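Local coordinates for phenazine biosynthesis protein, PhzF family (Bacillus anthracis, PDB 3EDN), which belongs to the PhzF family, named for phenazine biosynthesis, has a diaminopimelate epimerase-like fold, and probably acts as an isomerase, at residues A[36-47]-A[64-75]. Numbering follows the deposited sequence.
Sequences MQRIAEKVGFNE and FTPGYEMDLCGH. With SO4 (sulfate ion), chain C; SO4 (sulfate ion), chain E.
Gln-37 reaches from helix 33-43 past the edge of the Phe-64 ring to the turn beyond it. Its CB lies 4.1 Å from Phe-64 CE1. CG is anti to the backbone N (chi1 179°), and a bend at chi2 turns the amide toward the turn. CD passes Phe-64 CD1 at 3.7 Å. OE1 meets the Phe-64 ring at its edge, in plane, 3.4 Å from CD1, and also touches Tyr-68 CA. The amide stands nearly perpendicular to the ring. NE2 donates to Thr-65 O at 3.0 Å; the bond is bent, 141° at the hydrogen. Thr-65 OG1 holds the turn itself, accepting from Gly-67 N and Tyr-68 N as in an ST turn and ST motif.

One helical turn on, Ala-40 CB packs on Phe-64 CB at 3.6 Å. Met-36, a selenomethionine, lays CB obliquely against the same ring, with SE beside it in a Met-aromatic contact. Phe-50 meets that ring nearly at right angles. Pro-66 packs on the loop just past the helix, its CG 3.2 Å from Phe-45 O.

Farther along, Glu-47 CD lies 3.8 Å from Cys-73 SG, and Glu-47 OE2 is hydrogen-bonded to Ser-49 OG. His-75 N and ND1 both donate to one oxygen of a sulfate ion, probably from the crystallisation liquor, which may mark an anion-binding pocket. The whole is a helix packed on strands 48-52 and 59-64, within the diaminopimelate epimerase-like fold.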
loop_
_atom_site.group_PDB
_atom_site.type_symbol
_atom_site.label_atom_id
_atom_site.label_comp_id
_atom_site.label_asym_id
_atom_site.label_seq_id
_atom_site.Cartn_x
_atom_site.Cartn_y
_atom_site.Cartn_z
HETATM N N MSE A 36 -6.534 2.058 -2.159
HETATM C CA MSE A 36 -7.419 0.925 -1.933
HETATM C C MSE A 36 -8.486 1.241 -0.883
HETATM O O MSE A 36 -9.668 0.946 -1.063
HETATM C CB MSE A 36 -6.631 -0.305 -1.521
HETATM C CG MSE A 36 -5.692 -0.774 -2.594
HETATM SE SE MSE A 36 -4.724 -2.375 -2.050
HETATM C CE MSE A 36 -3.064 -2.082 -3.002
ATOM N N GLN A 37 -8.068 1.868 0.212
ATOM C CA GLN A 37 -8.999 2.222 1.274
ATOM C C GLN A 37 -10.063 3.217 0.765
ATOM O O GLN A 37 -11.267 3.082 1.053
ATOM C CB GLN A 37 -8.235 2.788 2.465
ATOM C CG GLN A 37 -9.144 3.189 3.598
ATOM C CD GLN A 37 -9.814 1.993 4.235
ATOM O OE1 GLN A 37 -9.200 1.274 5.045
ATOM N NE2 GLN A 37 -11.079 1.754 3.866
ATOM N N ARG A 38 -9.627 4.191 -0.033
ATOM C CA ARG A 38 -10.545 5.173 -0.601
ATOM C C ARG A 38 -11.513 4.539 -1.591
ATOM O O ARG A 38 -12.690 4.898 -1.637
ATOM C CB ARG A 38 -9.778 6.324 -1.254
ATOM C CG ARG A 38 -9.081 7.194 -0.223
ATOM C CD ARG A 38 -8.137 8.202 -0.875
ATOM N NE ARG A 38 -8.812 9.062 -1.843
ATOM C CZ ARG A 38 -8.416 9.216 -3.104
ATOM N NH1 ARG A 38 -7.324 8.581 -3.540
ATOM N NH2 ARG A 38 -9.101 10.020 -3.922
ATOM N N ILE A 39 -11.012 3.614 -2.403
ATOM C CA ILE A 39 -11.887 2.914 -3.333
ATOM C C ILE A 39 -12.943 2.132 -2.558
ATOM O O ILE A 39 -14.127 2.180 -2.886
ATOM C CB ILE A 39 -11.089 1.967 -4.241
ATOM C CG1 ILE A 39 -10.289 2.753 -5.283
ATOM C CG2 ILE A 39 -12.023 0.976 -4.942
ATOM C CD1 ILE A 39 -9.114 1.978 -5.890
ATOM N N ALA A 40 -12.527 1.429 -1.516
ATOM C CA ALA A 40 -13.489 0.664 -0.731
ATOM C C ALA A 40 -14.540 1.583 -0.097
ATOM O O ALA A 40 -15.706 1.210 0.006
ATOM C CB ALA A 40 -12.789 -0.180 0.332
ATOM N N GLU A 41 -14.134 2.782 0.316
ATOM C CA GLU A 41 -15.076 3.715 0.915
ATOM C C GLU A 41 -16.097 4.181 -0.126
ATOM O O GLU A 41 -17.308 4.215 0.142
ATOM C CB GLU A 41 -14.331 4.907 1.515
ATOM C CG GLU A 41 -15.246 5.832 2.297
ATOM C CD GLU A 41 -16.051 6.782 1.419
ATOM O OE1 GLU A 41 -15.534 7.221 0.375
ATOM O OE2 GLU A 41 -17.210 7.093 1.788
ATOM N N LYS A 42 -15.616 4.519 -1.315
ATOM C CA LYS A 42 -16.487 5.011 -2.387
ATOM C C LYS A 42 -17.408 3.923 -2.932
ATOM O O LYS A 42 -18.565 4.189 -3.258
ATOM C CB LYS A 42 -15.639 5.565 -3.515
ATOM C CG LYS A 42 -14.835 6.742 -3.064
ATOM C CD LYS A 42 -14.023 7.315 -4.180
ATOM C CE LYS A 42 -13.271 8.541 -3.689
ATOM N NZ LYS A 42 -14.201 9.657 -3.430
ATOM N N VAL A 43 -16.882 2.703 -3.058
ATOM C CA VAL A 43 -17.710 1.548 -3.409
ATOM C C VAL A 43 -18.830 1.383 -2.373
ATOM O O VAL A 43 -19.999 1.210 -2.726
ATOM C CB VAL A 43 -16.846 0.248 -3.539
ATOM C CG1 VAL A 43 -17.731 -0.999 -3.648
ATOM C CG2 VAL A 43 -15.897 0.332 -4.735
ATOM N N GLY A 44 -18.479 1.466 -1.095
ATOM C CA GLY A 44 -19.485 1.461 -0.036
ATOM C C GLY A 44 -20.129 0.116 0.244
ATOM O O GLY A 44 -21.121 0.049 0.985
ATOM N N PHE A 45 -19.598 -0.956 -0.347
ATOM C CA PHE A 45 -20.045 -2.300 0.013
ATOM C C PHE A 45 -19.436 -2.695 1.343
ATOM O O PHE A 45 -18.472 -2.089 1.793
ATOM C CB PHE A 45 -19.627 -3.360 -1.008
ATOM C CG PHE A 45 -20.168 -3.153 -2.389
ATOM C CD1 PHE A 45 -21.170 -2.229 -2.670
ATOM C CD2 PHE A 45 -19.657 -3.922 -3.427
ATOM C CE1 PHE A 45 -21.647 -2.069 -3.988
ATOM C CE2 PHE A 45 -20.122 -3.772 -4.726
ATOM C CZ PHE A 45 -21.119 -2.848 -5.008
ATOM N N ASN A 46 -19.963 -3.746 1.954
ATOM C CA ASN A 46 -19.408 -4.243 3.202
ATOM C C ASN A 46 -17.910 -4.532 3.105
ATOM O O ASN A 46 -17.172 -4.369 4.083
ATOM C CB ASN A 46 -20.180 -5.478 3.683
ATOM C CG ASN A 46 -20.071 -6.620 2.723
ATOM O OD1 ASN A 46 -20.890 -6.766 1.803
ATOM N ND2 ASN A 46 -19.056 -7.431 2.908
ATOM N N GLU A 47 -17.463 -4.969 1.923
ATOM C CA GLU A 47 -16.050 -5.263 1.711
ATOM C C GLU A 47 -15.732 -5.227 0.226
ATOM O O GLU A 47 -16.570 -5.592 -0.612
ATOM C CB GLU A 47 -15.691 -6.629 2.308
ATOM C CG GLU A 47 -14.210 -6.999 2.263
ATOM C CD GLU A 47 -13.802 -7.740 0.997
ATOM O OE1 GLU A 47 -14.670 -8.162 0.193
ATOM O OE2 GLU A 47 -12.572 -7.875 0.808
ATOM N N PHE A 64 -10.709 -4.791 2.250
ATOM C CA PHE A 64 -11.033 -3.539 2.940
ATOM C C PHE A 64 -12.526 -3.358 3.122
ATOM O O PHE A 64 -13.295 -3.607 2.201
ATOM C CB PHE A 64 -10.540 -2.331 2.135
ATOM C CG PHE A 64 -9.060 -2.163 2.116
ATOM C CD1 PHE A 64 -8.449 -1.252 2.971
ATOM C CD2 PHE A 64 -8.273 -2.894 1.229
ATOM C CE1 PHE A 64 -7.071 -1.071 2.963
ATOM C CE2 PHE A 64 -6.907 -2.714 1.208
ATOM C CZ PHE A 64 -6.301 -1.800 2.082
ATOM N N THR A 65 -12.934 -2.936 4.315
ATOM C CA THR A 65 -14.264 -2.390 4.505
ATOM C C THR A 65 -14.198 -0.912 4.097
ATOM O O THR A 65 -13.124 -0.394 3.771
ATOM C CB THR A 65 -14.681 -2.500 5.970
ATOM O OG1 THR A 65 -13.845 -1.645 6.753
ATOM C CG2 THR A 65 -14.505 -3.910 6.460
ATOM N N PRO A 66 -15.344 -0.221 4.057
ATOM C CA PRO A 66 -15.300 1.208 3.766
ATOM C C PRO A 66 -14.388 2.004 4.694
ATOM O O PRO A 66 -13.929 3.083 4.323
ATOM C CB PRO A 66 -16.762 1.637 3.935
ATOM C CG PRO A 66 -17.520 0.412 3.534
ATOM C CD PRO A 66 -16.731 -0.712 4.154
ATOM N N GLY A 67 -14.112 1.463 5.872
ATOM C CA GLY A 67 -13.328 2.209 6.875
ATOM C C GLY A 67 -11.969 1.669 7.291
ATOM O O GLY A 67 -11.154 2.416 7.834
ATOM N N TYR A 68 -11.692 0.393 7.045
ATOM C CA TYR A 68 -10.443 -0.206 7.531
ATOM C C TYR A 68 -10.059 -1.468 6.750
ATOM O O TYR A 68 -10.885 -2.031 6.015
ATOM C CB TYR A 68 -10.531 -0.487 9.044
ATOM C CG TYR A 68 -11.596 -1.491 9.423
ATOM C CD1 TYR A 68 -11.327 -2.855 9.405
ATOM C CD2 TYR A 68 -12.877 -1.081 9.777
ATOM C CE1 TYR A 68 -12.295 -3.776 9.729
ATOM C CE2 TYR A 68 -13.864 -2.006 10.102
ATOM C CZ TYR A 68 -13.562 -3.349 10.090
ATOM O OH TYR A 68 -14.514 -4.282 10.399
ATOM N N GLU A 69 -8.817 -1.912 6.923
ATOM C CA GLU A 69 -8.327 -3.139 6.289
ATOM C C GLU A 69 -8.559 -4.346 7.183
ATOM O O GLU A 69 -8.309 -4.297 8.394
ATOM C CB GLU A 69 -6.832 -3.028 5.951
ATOM C CG GLU A 69 -6.352 -4.193 5.083
ATOM C CD GLU A 69 -4.904 -4.075 4.642
ATOM O OE1 GLU A 69 -4.218 -3.099 5.032
ATOM O OE2 GLU A 69 -4.473 -4.966 3.886
HETATM N N MSE A 70 -9.009 -5.443 6.575
HETATM C CA MSE A 70 -9.209 -6.703 7.301
HETATM C C MSE A 70 -8.109 -7.677 6.916
HETATM O O MSE A 70 -7.702 -7.724 5.756
HETATM C CB MSE A 70 -10.551 -7.361 6.933
HETATM C CG MSE A 70 -11.678 -6.404 6.586
HETATM SE SE MSE A 70 -13.352 -7.397 6.363
HETATM C CE MSE A 70 -13.443 -7.993 8.176
ATOM N N ASP A 71 -7.656 -8.497 7.852
ATOM C CA ASP A 71 -6.653 -9.499 7.501
ATOM C C ASP A 71 -7.213 -10.617 6.614
ATOM O O ASP A 71 -6.500 -11.166 5.768
ATOM C CB ASP A 71 -6.037 -10.129 8.751
ATOM C CG ASP A 71 -4.992 -9.244 9.413
ATOM O OD1 ASP A 71 -4.714 -8.129 8.918
ATOM O OD2 ASP A 71 -4.459 -9.679 10.458
ATOM N N LEU A 72 -8.489 -10.946 6.817
ATOM C CA LEU A 72 -9.154 -12.030 6.106
ATOM C C LEU A 72 -10.585 -11.642 5.808
ATOM O O LEU A 72 -11.211 -10.893 6.562
ATOM C CB LEU A 72 -9.227 -13.272 6.992
ATOM C CG LEU A 72 -7.934 -13.971 7.351
ATOM C CD1 LEU A 72 -8.246 -15.116 8.305
ATOM C CD2 LEU A 72 -7.244 -14.464 6.077
ATOM N N CYS A 73 -11.119 -12.178 4.717
ATOM C CA CYS A 73 -12.541 -12.050 4.439
ATOM C C CYS A 73 -12.995 -13.221 3.590
ATOM O O CYS A 73 -12.695 -13.288 2.389
ATOM C CB CYS A 73 -12.865 -10.730 3.741
ATOM S SG CYS A 73 -14.595 -10.611 3.298
ATOM N N GLY A 74 -13.728 -14.144 4.197
ATOM C CA GLY A 74 -14.090 -15.373 3.510
ATOM C C GLY A 74 -14.981 -15.142 2.295
ATOM O O GLY A 74 -14.706 -15.672 1.219
ATOM N N HIS A 75 -16.061 -14.389 2.452
ATOM C CA HIS A 75 -16.959 -14.184 1.317
ATOM C C HIS A 75 -16.282 -13.397 0.187
ATOM O O HIS A 75 -16.559 -13.632 -0.992
ATOM C CB HIS A 75 -18.330 -13.602 1.721
ATOM C CG HIS A 75 -18.348 -12.117 1.913
ATOM N ND1 HIS A 75 -17.977 -11.516 3.095
ATOM C CD2 HIS A 75 -18.749 -11.116 1.088
ATOM C CE1 HIS A 75 -18.128 -10.207 2.984
ATOM N NE2 HIS A 75 -18.586 -9.940 1.773
HETATM S S SO4 C . -18.011 -13.980 5.668
HETATM O O1 SO4 C . -16.962 -13.287 4.926
HETATM O O2 SO4 C . -19.118 -14.443 4.847
HETATM O O3 SO4 C . -17.424 -15.034 6.435
HETATM O O4 SO4 C . -18.517 -13.012 6.649
HETATM S S SO4 E . -11.814 11.285 -1.017
HETATM O O1 SO4 E . -11.696 11.113 -2.468
HETATM O O2 SO4 E . -12.883 10.434 -0.497
HETATM O O3 SO4 E . -10.539 10.930 -0.404
HETATM O O4 SO4 E . -12.153 12.679 -0.757
#